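Long-range contacts in GTPase activator-like protein (Chaetomium thermophilum, PDB 6SSH), which probably stimulates GTP hydrolysis by a small GTPase, this chain being the Rap/Ran-GAP domain of a longer TSC2 protein: residues N57-G61 and M94-H98; N101-N105 and A194-L199; F124-Y128 and V160-F166; P135-F139 and R154-V158. One frame throughout, in Å; residues are numbered along the deposited sequence.

Contact 1: residues N57-G61 and M94-H98; sequences NDMDG and MKKRH
Arg-97 grips the carboxylate of Asp-60 end-on with two nitrogens. NH2 of Arg-97 reaches OD1 of Asp-60 at 2.8 Å, and NH1 of Arg-97 reaches OD2 of Asp-60 at 2.9 Å. Both oxygens use their syn lone pairs. The two flat groups are not coplanar, their planes standing 32° apart. The acceptors lie somewhat out of the guanidinium plane, and both bonds are bent.

OD1 of Asp-60 takes a second donor, NE2 of His-98, at 3.1 Å. This bond is nearly straight (169°) and lies in the imidazole plane. It meets OD1 from above the carboxylate plane, well apart from the syn position used by the arginine. Water 1 also donates to OD1 of Asp-60, at 2.7 Å, and weakly to O of Met-94. OD2 of Asp-60 has a further donor in the backbone N of Asp-54. The acid is thus held through both oxygens.

CG of Arg-97 sits between its backbone N and carbonyl carbon (chi1 79°), and the extended chain beyond carries the guanidinium to the acid. CG of Arg-97 also lies over one face of the His-98 ring.

Packing is lighter. The methyl CE of Met-59 approaches NH1 of Arg-97 obliquely, at 3.5 Å, and makes a long apolar contact with SD of Met-94, 4.3 Å in the conformer described.

Asp-60 is in a type I turn, Asp-58 to Gly-61, just before strand 63-68. The contact fastens that loop to helix 93-99, whose His-98 also packs on Leu-53 and Met-82. The helix leads towards strand 104-109 in the central sheet.

Contact 2: residues N101-N105 and A194-L199; sequences NDFVN and ASVFSL
Phe-103 meets the helix first, through its CB, which lies 3.5 Å from CB of Ser-198. Its CG is anti to the carbonyl carbon (chi1 -67°), and the ring continues past the serine. CD2 of Phe-103 is 3.6 Å from the same CB of Ser-198, an approach that is oblique to the ring. Further out, CE2 of Phe-103 touches CD2 of Leu-199 at 4.0 Å. This methyl sits at the ring edge, near the ring plane, and the two side chains cross at about a right angle. The Phe-103 ring also stacks with Tyr-126.

The hydroxyl of Ser-198 is turned back to its own helix. OG of Ser-198 donates to O of Ala-194 at 2.8 Å, while the backbone N of Ser-198 reaches that oxygen from the opposite face of its plane. OG keeps this polar bond and still packs, together with CB of Ser-198, on CB of Phe-103.

Here the chain enters strand 104-109, which lies between strands 2-10 and 127-134 in the mixed sheet. Helix 183-201 packs on one face of this sheet within the Rap/Ran-GAP domain.

Val-104 points its side chain at the helix. Its CG2 rests on the helix backbone, 3.6 Å from N of Ser-195 and 3.7 Å from C of Ala-194. The same CG2 of Val-104 is 3.7 Å from CB of Ala-194, with CG1 of Val-104 also beside that methyl. Ser-195 lies alongside the valine, and in the conformer described its OG is hydrogen-bonded to ND1 of His-3 on strand 2-10.

Contact 3: residues F124-Y128 and V160-F166; sequences FNYVY and VMSQPGF
Tyr-128 and Met-161 form an antiparallel hydrogen-bonded pair. N of Tyr-128 donates to O of Met-161 at 2.8 Å, and N of Met-161 donates to O of Tyr-128 at 2.9 Å. Val-127 and Ser-162 make the next, non-hydrogen-bonded pair. The ladder then runs past the strand ends: N of Gln-163 reaches O of Tyr-126 at 3.0 Å.

The side chain of Gln-163 bends at chi2 (-74°), which carries its NE2 to within 2.9 Å of O of Asn-125, with that acceptor close to the amide plane. OD1 of Asn-125 is satisfied by the hydroxyl of Tyr-128 at 2.6 Å, on an in-plane lone pair, and ND2 of Asn-125 by O of Ile-99.

The type II turn from Gln-163 to Phe-166 brings the phenylalanine back against Val-127 and Tyr-126. CG2 of Val-127 sits over its face in a CH-pi contact, 3.7 Å from the Phe-166 ring centroid. CB of Tyr-126 meets the ring obliquely. Trp-201 of helix 183-201 packs edge-to-face with both aromatic residues.

O of Val-127 probably bonds to N of Asn-105. Gln-163 thus binds two successive carbonyls, O of Asn-125 and O of Tyr-126, by side chain and backbone, continuing the pairing beyond the last strand pair.

Contact 4: residues P135-F139 and R154-V158; sequences PRVPF and RFVMV
Phe-155 packs against the loop 135-139, its inner atoms on O of Arg-136 and its ring on Pro-138. CB of Phe-155 lies 3.6 Å from O of Arg-136. With CG anti to its carbonyl carbon (chi1 -61°), the ring heads on towards the loop. CG and CD1 of Phe-155 stay near that same oxygen. CE1 of Phe-155 touches CG1 of Val-137 at 4.0 Å. CE2 of Phe-155 has CG of Pro-138 at 3.8 Å. CZ of Phe-155, the tip, lies 3.5 Å from CD of Pro-138. This CD sits over the ring centre, only 12° off the ring normal, and makes a CH-pi contact.

Water 2 joins the backbones. It donates to O of Arg-136 at 2.8 Å and accepts from N of Phe-155 at 2.9 Å. It lies at the edge of the Phe-155 ring, in the ring plane.

Arg-136 and Met-157 form the other half. SD of Met-157 is centred over one face of the guanidinium, 3.5 Å from CZ of Arg-136. Both side chains bend to meet, and they cross at about a right angle. Ile-177 on strand 176-179 touches Arg-136, Phe-155 and Met-157.

Crystal neighbours touch Arg-136, Val-137 and Pro-138, so the loop shape may partly reflect the lattice. The arrangement is that of an antiparallel beta hairpin, strands 127-134 and 155-162, with a long connection that is partly unmodelled and folds back on the returning strand.

Contact 2 is the buried one. Contacts 1 and 3 are partly buried, and contact 4 lies at the surface, farthest from the centre of the chain. Contacts 3 and 4 share strand 155-162 at its two ends. Contacts 2 and 3 touch directly, because strands 104-109 and 127-134 are neighbours in the sheet. Contact 1 stands apart but leads into contact 2 through helix 93-99. The chemistry follows position. Contact 1 depends on charged groups between a loop and a helix. Contact 2 is apolar helix-on-sheet packing. Contact 3 is a backbone ladder with aromatic support. Contact 4 relies on ring and sulfur packing and a bridging water.

Contact 1: residues N57-G61 and M94-H98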
loop_
_atom_site.group_PDB
_atom_site.type_symbol
_atom_site.label_atom_id
_atom_site.label_comp_id
_atom_site.label_asym_id
_atom_site.label_seq_id
_atom_site.Cartn_x
_atom_site.Cartn_y
_atom_site.Cartn_z
ATOM N N ASN A 57 -22.184 4.524 -0.643
ATOM C CA ASN A 57 -22.291 5.472 0.416
ATOM C C ASN A 57 -21.011 6.022 0.957
ATOM O O ASN A 57 -20.978 6.581 2.043
ATOM C CB ASN A 57 -23.036 4.878 1.665
ATOM C CG ASN A 57 -24.386 4.252 1.361
ATOM O OD1 ASN A 57 -25.331 4.951 1.015
ATOM N ND2 ASN A 57 -24.495 2.938 1.561
ATOM N N ASP A 58 -19.904 5.859 0.208
ATOM C CA ASP A 58 -18.595 6.384 0.623
ATOM C C ASP A 58 -18.135 5.827 1.961
ATOM O O ASP A 58 -17.340 6.442 2.639
ATOM C CB ASP A 58 -18.540 7.905 0.640
ATOM C CG ASP A 58 -18.674 8.540 -0.735
ATOM O OD1 ASP A 58 -18.215 7.899 -1.726
ATOM O OD2 ASP A 58 -19.212 9.693 -0.835
ATOM N N MET A 59 -18.538 4.605 2.265
ATOM C CA MET A 59 -18.146 3.999 3.517
ATOM C C MET A 59 -16.628 3.809 3.618
ATOM O O MET A 59 -16.057 3.849 4.721
ATOM C CB MET A 59 -18.827 2.628 3.632
ATOM C CG MET A 59 -18.418 1.916 4.919
ATOM S SD MET A 59 -19.351 0.355 5.066
ATOM C CE MET A 59 -18.633 -0.711 3.900
ATOM N N ASP A 60 -15.982 3.584 2.464
ATOM C CA ASP A 60 -14.539 3.385 2.419
ATOM C C ASP A 60 -13.824 4.670 1.987
ATOM O O ASP A 60 -12.627 4.614 1.626
ATOM C CB ASP A 60 -14.202 2.251 1.470
ATOM C CG ASP A 60 -14.760 0.946 1.954
ATOM O OD1 ASP A 60 -14.584 0.604 3.162
ATOM O OD2 ASP A 60 -15.442 0.249 1.213
ATOM N N GLY A 61 -14.491 5.817 2.044
ATOM C CA GLY A 61 -13.909 7.070 1.627
ATOM C C GLY A 61 -14.485 7.534 0.303
ATOM O O GLY A 61 -15.014 6.728 -0.446
ATOM N N MET A 94 -13.434 -2.223 9.015
ATOM C CA MET A 94 -13.805 -1.837 7.667
ATOM C C MET A 94 -12.554 -1.574 6.794
ATOM O O MET A 94 -12.620 -1.718 5.582
ATOM C CB MET A 94 -14.805 -0.697 7.667
ATOM C CG MET A 94 -16.129 -1.029 8.314
ATOM S SD MET A 94 -16.944 -2.403 7.491
ATOM C CE MET A 94 -18.433 -2.347 8.370
ATOM N N LYS A 95 -11.430 -1.191 7.410
ATOM C CA LYS A 95 -10.168 -1.065 6.652
ATOM C C LYS A 95 -9.480 -2.409 6.560
ATOM O O LYS A 95 -8.960 -2.757 5.482
ATOM C CB LYS A 95 -9.239 -0.086 7.320
ATOM C CG LYS A 95 -9.870 1.289 7.553
ATOM C CD LYS A 95 -8.816 2.359 7.794
ATOM C CE LYS A 95 -9.395 3.679 8.334
ATOM N NZ LYS A 95 -8.402 4.777 8.336
ATOM N N LYS A 96 -9.452 -3.191 7.619
ATOM C CA LYS A 96 -8.787 -4.499 7.638
ATOM C C LYS A 96 -9.355 -5.414 6.604
ATOM O O LYS A 96 -8.633 -6.276 6.040
ATOM C CB LYS A 96 -8.796 -5.126 9.038
ATOM C CG LYS A 96 -8.106 -6.418 9.251
ATOM C CD LYS A 96 -6.619 -6.380 8.921
ATOM C CE LYS A 96 -5.927 -7.734 8.975
ATOM N NZ LYS A 96 -5.834 -8.278 10.333
ATOM N N ARG A 97 -10.658 -5.308 6.315
ATOM C CA ARG A 97 -11.279 -6.238 5.376
ATOM C C ARG A 97 -10.659 -6.086 3.992
ATOM O O ARG A 97 -10.685 -7.085 3.226
ATOM C CB ARG A 97 -12.800 -6.085 5.307
ATOM C CG ARG A 97 -13.274 -4.889 4.449
ATOM C CD ARG A 97 -14.810 -4.787 4.529
ATOM N NE ARG A 97 -15.385 -4.133 3.360
ATOM C CZ ARG A 97 -15.538 -2.842 3.236
ATOM N NH1 ARG A 97 -16.092 -2.382 2.151
ATOM N NH2 ARG A 97 -15.096 -1.972 4.122
ATOM N N HIS A 98 -10.144 -4.922 3.672
ATOM C CA HIS A 98 -9.464 -4.749 2.382
ATOM C C HIS A 98 -8.047 -5.279 2.446
ATOM O O HIS A 98 -7.712 -6.218 1.730
ATOM C CB HIS A 98 -9.475 -3.300 1.946
ATOM C CG HIS A 98 -10.833 -2.732 1.837
ATOM N ND1 HIS A 98 -11.713 -3.180 0.882
ATOM C CD2 HIS A 98 -11.428 -1.733 2.500
ATOM C CE1 HIS A 98 -12.853 -2.490 1.030
ATOM N NE2 HIS A 98 -12.704 -1.628 2.009
HETATM O O HOH W 1 -12.916 1.539 5.077
#

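Contact 2: residues N101-N105 and A194-L199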
loop_
_atom_site.group_PDB
_atom_site.type_symbol
_atom_site.label_atom_id
_atom_site.label_comp_id
_atom_site.label_asym_id
_atom_site.label_seq_id
_atom_site.Cartn_x
_atom_site.Cartn_y
_atom_site.Cartn_z
ATOM N N ASN A 101 -7.372 -9.013 2.952
ATOM C CA ASN A 101 -7.753 -9.873 1.831
ATOM C C ASN A 101 -6.943 -9.570 0.572
ATOM O O ASN A 101 -7.281 -10.101 -0.474
ATOM C CB ASN A 101 -9.262 -9.780 1.593
ATOM C CG ASN A 101 -9.999 -10.582 2.614
ATOM O OD1 ASN A 101 -9.908 -11.812 2.680
ATOM N ND2 ASN A 101 -10.694 -9.869 3.499
ATOM N N ASP A 102 -5.930 -8.710 0.702
ATOM C CA ASP A 102 -5.041 -8.378 -0.424
ATOM C C ASP A 102 -3.780 -9.176 -0.288
ATOM O O ASP A 102 -3.089 -9.146 0.729
ATOM C CB ASP A 102 -4.730 -6.917 -0.386
ATOM C CG ASP A 102 -5.928 -6.016 -0.733
ATOM O OD1 ASP A 102 -6.877 -6.506 -1.353
ATOM O OD2 ASP A 102 -5.830 -4.805 -0.408
ATOM N N PHE A 103 -3.423 -9.876 -1.356
ATOM C CA PHE A 103 -2.203 -10.682 -1.342
ATOM C C PHE A 103 -0.985 -9.776 -1.142
ATOM O O PHE A 103 -0.003 -10.182 -0.512
ATOM C CB PHE A 103 -2.082 -11.496 -2.639
ATOM C CG PHE A 103 -3.134 -12.582 -2.815
ATOM C CD1 PHE A 103 -3.622 -13.308 -1.742
ATOM C CD2 PHE A 103 -3.607 -12.877 -4.104
ATOM C CE1 PHE A 103 -4.593 -14.339 -1.955
ATOM C CE2 PHE A 103 -4.514 -13.912 -4.333
ATOM C CZ PHE A 103 -5.034 -14.614 -3.251
ATOM N N VAL A 104 -0.986 -8.621 -1.766
ATOM C CA VAL A 104 0.125 -7.679 -1.804
ATOM C C VAL A 104 -0.280 -6.380 -1.130
ATOM O O VAL A 104 -1.344 -5.837 -1.444
ATOM C CB VAL A 104 0.521 -7.386 -3.268
ATOM C CG1 VAL A 104 1.693 -6.456 -3.312
ATOM C CG2 VAL A 104 0.814 -8.716 -3.995
ATOM N N ASN A 105 0.589 -5.873 -0.240
ATOM C CA ASN A 105 0.422 -4.594 0.429
ATOM C C ASN A 105 1.697 -3.801 0.397
ATOM O O ASN A 105 2.759 -4.366 0.666
ATOM C CB ASN A 105 -0.054 -4.791 1.908
ATOM C CG ASN A 105 -1.478 -5.235 2.002
ATOM O OD1 ASN A 105 -2.380 -4.437 1.804
ATOM N ND2 ASN A 105 -1.695 -6.459 2.259
ATOM N N ALA A 194 4.361 -8.916 -7.982
ATOM C CA ALA A 194 3.964 -9.662 -6.786
ATOM C C ALA A 194 2.529 -10.163 -6.876
ATOM O O ALA A 194 2.230 -11.266 -6.385
ATOM C CB ALA A 194 4.127 -8.788 -5.557
ATOM N N SER A 195 1.664 -9.364 -7.465
ATOM C CA SER A 195 0.277 -9.777 -7.564
ATOM C C SER A 195 0.129 -10.951 -8.519
ATOM O O SER A 195 -0.610 -11.920 -8.255
ATOM C CB SER A 195 -0.574 -8.605 -8.036
ATOM O OG SER A 195 -1.943 -8.999 -8.036
ATOM N N VAL A 196 0.819 -10.899 -9.663
ATOM C CA VAL A 196 0.790 -11.987 -10.604
ATOM C C VAL A 196 1.298 -13.268 -9.953
ATOM O O VAL A 196 0.695 -14.355 -10.061
ATOM C CB VAL A 196 1.503 -11.618 -11.902
ATOM C CG1 VAL A 196 1.595 -12.780 -12.820
ATOM C CG2 VAL A 196 0.784 -10.447 -12.585
ATOM N N PHE A 197 2.422 -13.171 -9.219
ATOM C CA PHE A 197 2.917 -14.351 -8.584
ATOM C C PHE A 197 1.946 -14.874 -7.516
ATOM O O PHE A 197 1.809 -16.083 -7.387
ATOM C CB PHE A 197 4.280 -14.064 -7.913
ATOM C CG PHE A 197 5.443 -13.967 -8.873
ATOM C CD1 PHE A 197 5.665 -14.895 -9.828
ATOM C CD2 PHE A 197 6.312 -12.905 -8.749
ATOM C CE1 PHE A 197 6.796 -14.798 -10.708
ATOM C CE2 PHE A 197 7.427 -12.807 -9.555
ATOM C CZ PHE A 197 7.628 -13.691 -10.530
ATOM N N SER A 198 1.318 -13.955 -6.793
ATOM C CA SER A 198 0.369 -14.324 -5.738
ATOM C C SER A 198 -0.810 -15.094 -6.266
ATOM O O SER A 198 -1.240 -16.032 -5.629
ATOM C CB SER A 198 -0.124 -13.098 -5.025
ATOM O OG SER A 198 0.897 -12.504 -4.224
ATOM N N LEU A 199 -1.267 -14.757 -7.465
ATOM C CA LEU A 199 -2.374 -15.513 -8.022
ATOM C C LEU A 199 -2.035 -16.939 -8.261
ATOM O O LEU A 199 -2.846 -17.838 -8.090
ATOM C CB LEU A 199 -2.883 -14.836 -9.288
ATOM C CG LEU A 199 -3.562 -13.507 -9.041
ATOM C CD1 LEU A 199 -3.744 -12.768 -10.367
ATOM C CD2 LEU A 199 -4.902 -13.698 -8.346
#

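Contact 3: residues F124-Y128 and V160-F166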
loop_
_atom_site.group_PDB
_atom_site.type_symbol
_atom_site.label_atom_id
_atom_site.label_comp_id
_atom_site.label_asym_id
_atom_site.label_seq_id
_atom_site.Cartn_x
_atom_site.Cartn_y
_atom_site.Cartn_z
ATOM N N PHE A 124 -3.903 -14.330 4.134
ATOM C CA PHE A 124 -3.889 -13.955 2.701
ATOM C C PHE A 124 -2.824 -12.930 2.356
ATOM O O PHE A 124 -2.569 -12.662 1.165
ATOM C CB PHE A 124 -5.251 -13.514 2.267
ATOM C CG PHE A 124 -6.325 -14.528 2.555
ATOM C CD1 PHE A 124 -7.367 -14.230 3.425
ATOM C CD2 PHE A 124 -6.245 -15.814 2.022
ATOM C CE1 PHE A 124 -8.337 -15.163 3.724
ATOM C CE2 PHE A 124 -7.237 -16.771 2.325
ATOM C CZ PHE A 124 -8.275 -16.433 3.186
ATOM N N ASN A 125 -2.062 -12.476 3.329
ATOM C CA ASN A 125 -1.028 -11.509 3.024
ATOM C C ASN A 125 0.246 -12.256 2.687
ATOM O O ASN A 125 0.860 -12.876 3.547
ATOM C CB ASN A 125 -0.746 -10.554 4.152
ATOM C CG ASN A 125 -1.806 -9.440 4.341
ATOM O OD1 ASN A 125 -1.557 -8.551 5.151
ATOM N ND2 ASN A 125 -2.883 -9.445 3.605
ATOM N N TYR A 126 0.625 -12.255 1.430
ATOM C CA TYR A 126 1.786 -12.994 0.984
ATOM C C TYR A 126 3.011 -12.112 0.880
ATOM O O TYR A 126 4.098 -12.642 1.108
ATOM C CB TYR A 126 1.543 -13.569 -0.406
ATOM C CG TYR A 126 0.389 -14.539 -0.502
ATOM C CD1 TYR A 126 -0.096 -15.212 0.603
ATOM C CD2 TYR A 126 -0.172 -14.816 -1.735
ATOM C CE1 TYR A 126 -1.162 -16.115 0.461
ATOM C CE2 TYR A 126 -1.254 -15.682 -1.877
ATOM C CZ TYR A 126 -1.732 -16.324 -0.782
ATOM O OH TYR A 126 -2.787 -17.221 -0.943
ATOM N N VAL A 127 2.881 -10.851 0.513
ATOM C CA VAL A 127 3.995 -9.953 0.198
ATOM C C VAL A 127 3.738 -8.585 0.760
ATOM O O VAL A 127 2.619 -8.048 0.564
ATOM C CB VAL A 127 4.140 -9.782 -1.367
ATOM C CG1 VAL A 127 5.315 -8.828 -1.703
ATOM C CG2 VAL A 127 4.358 -11.145 -2.051
ATOM N N TYR A 128 4.750 -7.996 1.392
ATOM C CA TYR A 128 4.777 -6.589 1.770
ATOM C C TYR A 128 5.929 -5.919 1.014
ATOM O O TYR A 128 7.072 -6.417 0.998
ATOM C CB TYR A 128 4.978 -6.386 3.276
ATOM C CG TYR A 128 3.852 -6.968 4.101
ATOM C CD1 TYR A 128 4.042 -8.143 4.809
ATOM C CD2 TYR A 128 2.585 -6.373 4.086
ATOM C CE1 TYR A 128 3.059 -8.696 5.554
ATOM C CE2 TYR A 128 1.568 -6.941 4.831
ATOM C CZ TYR A 128 1.811 -8.095 5.517
ATOM O OH TYR A 128 0.806 -8.725 6.292
ATOM N N VAL A 160 11.349 -6.027 -0.122
ATOM C CA VAL A 160 10.208 -6.912 -0.260
ATOM C C VAL A 160 10.330 -7.944 0.840
ATOM O O VAL A 160 11.433 -8.548 1.052
ATOM C CB VAL A 160 10.130 -7.534 -1.652
ATOM C CG1 VAL A 160 8.996 -8.573 -1.789
ATOM C CG2 VAL A 160 10.033 -6.500 -2.691
ATOM N N MET A 161 9.236 -8.185 1.561
ATOM C CA MET A 161 9.172 -9.190 2.619
ATOM C C MET A 161 8.050 -10.124 2.285
ATOM O O MET A 161 6.944 -9.666 2.052
ATOM C CB MET A 161 8.933 -8.575 3.989
ATOM C CG MET A 161 10.052 -7.699 4.446
ATOM S SD MET A 161 9.750 -6.990 6.051
ATOM C CE MET A 161 9.317 -8.381 7.067
ATOM N N SER A 162 8.292 -11.413 2.180
ATOM C CA SER A 162 7.232 -12.335 1.765
ATOM C C SER A 162 7.220 -13.588 2.589
ATOM O O SER A 162 8.202 -13.911 3.306
ATOM C CB SER A 162 7.382 -12.702 0.295
ATOM O OG SER A 162 8.622 -13.369 0.058
ATOM N N GLN A 163 6.117 -14.328 2.501
ATOM C CA GLN A 163 6.035 -15.616 3.197
ATOM C C GLN A 163 7.194 -16.540 2.829
ATOM O O GLN A 163 7.756 -16.471 1.736
ATOM C CB GLN A 163 4.753 -16.325 2.794
ATOM C CG GLN A 163 3.510 -15.622 3.152
ATOM C CD GLN A 163 3.224 -15.701 4.579
ATOM O OE1 GLN A 163 3.874 -16.438 5.313
ATOM N NE2 GLN A 163 2.207 -14.964 5.012
ATOM N N PRO A 164 7.550 -17.492 3.708
ATOM C CA PRO A 164 8.579 -18.460 3.328
ATOM C C PRO A 164 8.167 -19.286 2.107
ATOM O O PRO A 164 7.003 -19.685 2.048
ATOM C CB PRO A 164 8.676 -19.378 4.547
ATOM C CG PRO A 164 8.132 -18.552 5.682
ATOM C CD PRO A 164 7.109 -17.630 5.101
ATOM N N GLY A 165 9.065 -19.428 1.156
ATOM C CA GLY A 165 8.788 -20.179 -0.064
ATOM C C GLY A 165 8.152 -19.305 -1.151
ATOM O O GLY A 165 8.024 -19.785 -2.294
ATOM N N PHE A 166 7.839 -18.043 -0.869
ATOM C CA PHE A 166 7.241 -17.175 -1.874
ATOM C C PHE A 166 8.336 -16.762 -2.842
ATOM O O PHE A 166 9.462 -16.479 -2.443
ATOM C CB PHE A 166 6.572 -15.948 -1.235
ATOM C CG PHE A 166 5.683 -15.224 -2.190
ATOM C CD1 PHE A 166 6.201 -14.238 -2.981
ATOM C CD2 PHE A 166 4.373 -15.596 -2.340
ATOM C CE1 PHE A 166 5.411 -13.605 -3.945
ATOM C CE2 PHE A 166 3.576 -14.963 -3.273
ATOM C CZ PHE A 166 4.052 -13.979 -4.041
#

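Contact 4: residues P135-F139 and R154-V158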
loop_
_atom_site.group_PDB
_atom_site.type_symbol
_atom_site.label_atom_id
_atom_site.label_comp_id
_atom_site.label_asym_id
_atom_site.label_seq_id
_atom_site.Cartn_x
_atom_site.Cartn_y
_atom_site.Cartn_z
ATOM N N PRO A 135 17.991 9.086 5.185
ATOM C CA PRO A 135 18.789 10.277 4.860
ATOM C C PRO A 135 19.897 10.021 3.826
ATOM O O PRO A 135 20.469 10.983 3.304
ATOM C CB PRO A 135 19.408 10.645 6.223
ATOM C CG PRO A 135 19.613 9.282 6.862
ATOM C CD PRO A 135 18.385 8.490 6.479
ATOM N N ARG A 136 20.201 8.758 3.582
ATOM C CA ARG A 136 21.298 8.406 2.687
ATOM C C ARG A 136 21.049 8.927 1.259
ATOM O O ARG A 136 19.920 8.929 0.754
ATOM C CB ARG A 136 21.386 6.874 2.665
ATOM C CG ARG A 136 22.583 6.125 2.103
ATOM C CD ARG A 136 22.177 4.601 2.090
ATOM N NE ARG A 136 21.159 4.257 3.111
ATOM C CZ ARG A 136 20.817 3.017 3.450
ATOM N NH1 ARG A 136 21.395 1.974 2.856
ATOM N NH2 ARG A 136 19.908 2.826 4.393
ATOM N N VAL A 137 22.160 9.294 0.624
ATOM C CA VAL A 137 22.191 9.589 -0.797
ATOM C C VAL A 137 23.256 8.621 -1.364
ATOM O O VAL A 137 24.313 8.464 -0.778
ATOM C CB VAL A 137 22.595 11.034 -1.007
ATOM C CG1 VAL A 137 22.880 11.339 -2.524
ATOM C CG2 VAL A 137 21.491 11.935 -0.440
ATOM N N PRO A 138 22.960 7.944 -2.487
ATOM C CA PRO A 138 23.978 7.043 -3.074
ATOM C C PRO A 138 25.284 7.758 -3.231
ATOM O O PRO A 138 25.370 8.888 -3.702
ATOM C CB PRO A 138 23.340 6.649 -4.428
ATOM C CG PRO A 138 21.947 6.921 -4.329
ATOM C CD PRO A 138 21.738 8.012 -3.307
ATOM N N PHE A 139 26.393 7.143 -2.782
ATOM C CA PHE A 139 27.609 7.883 -2.583
ATOM C C PHE A 139 28.139 8.469 -3.906
ATOM O O PHE A 139 28.725 9.537 -3.932
ATOM C CB PHE A 139 28.747 7.037 -1.939
ATOM C CG PHE A 139 29.917 7.874 -1.532
ATOM C CD1 PHE A 139 29.852 8.694 -0.417
ATOM C CD2 PHE A 139 31.139 7.869 -2.268
ATOM C CE1 PHE A 139 30.883 9.492 -0.050
ATOM C CE2 PHE A 139 32.175 8.673 -1.906
ATOM C CZ PHE A 139 32.072 9.481 -0.775
ATOM N N ARG A 154 16.337 13.015 -2.918
ATOM C CA ARG A 154 15.880 12.410 -1.671
ATOM C C ARG A 154 15.477 10.985 -1.919
ATOM O O ARG A 154 14.865 10.706 -2.928
ATOM C CB ARG A 154 14.773 13.258 -1.086
ATOM C CG ARG A 154 15.357 14.659 -0.842
ATOM C CD ARG A 154 14.585 15.449 0.156
ATOM N NE ARG A 154 13.269 15.688 -0.369
ATOM C CZ ARG A 154 12.141 15.252 0.178
ATOM N NH1 ARG A 154 12.146 14.627 1.346
ATOM N NH2 ARG A 154 11.006 15.541 -0.421
ATOM N N PHE A 155 15.750 10.084 -0.971
ATOM C CA PHE A 155 15.695 8.659 -1.220
ATOM C C PHE A 155 14.955 7.901 -0.158
ATOM O O PHE A 155 14.808 8.401 0.997
ATOM C CB PHE A 155 17.112 8.095 -1.386
ATOM C CG PHE A 155 17.858 8.693 -2.549
ATOM C CD1 PHE A 155 18.496 9.918 -2.444
ATOM C CD2 PHE A 155 17.893 8.004 -3.765
ATOM C CE1 PHE A 155 19.132 10.499 -3.540
ATOM C CE2 PHE A 155 18.538 8.571 -4.868
ATOM C CZ PHE A 155 19.146 9.809 -4.750
ATOM N N VAL A 156 14.514 6.706 -0.533
ATOM C CA VAL A 156 13.948 5.734 0.410
ATOM C C VAL A 156 14.628 4.387 0.159
ATOM O O VAL A 156 15.248 4.152 -0.875
ATOM C CB VAL A 156 12.433 5.566 0.248
ATOM C CG1 VAL A 156 11.717 6.912 0.445
ATOM C CG2 VAL A 156 12.094 4.997 -1.093
ATOM N N MET A 157 14.531 3.495 1.126
ATOM C CA MET A 157 14.830 2.105 0.989
ATOM C C MET A 157 13.597 1.342 0.660
ATOM O O MET A 157 12.539 1.618 1.242
ATOM C CB MET A 157 15.470 1.573 2.255
ATOM C CG MET A 157 16.753 2.315 2.647
ATOM S SD MET A 157 18.032 2.475 1.363
ATOM C CE MET A 157 18.259 0.752 1.040
ATOM N N VAL A 158 13.682 0.404 -0.264
ATOM C CA VAL A 158 12.561 -0.450 -0.637
ATOM C C VAL A 158 12.975 -1.883 -0.433
ATOM O O VAL A 158 14.046 -2.279 -0.934
ATOM C CB VAL A 158 12.102 -0.265 -2.124
ATOM C CG1 VAL A 158 10.941 -1.203 -2.403
ATOM C CG2 VAL A 158 11.721 1.160 -2.391
HETATM O O HOH W 2 17.688 10.587 1.153
#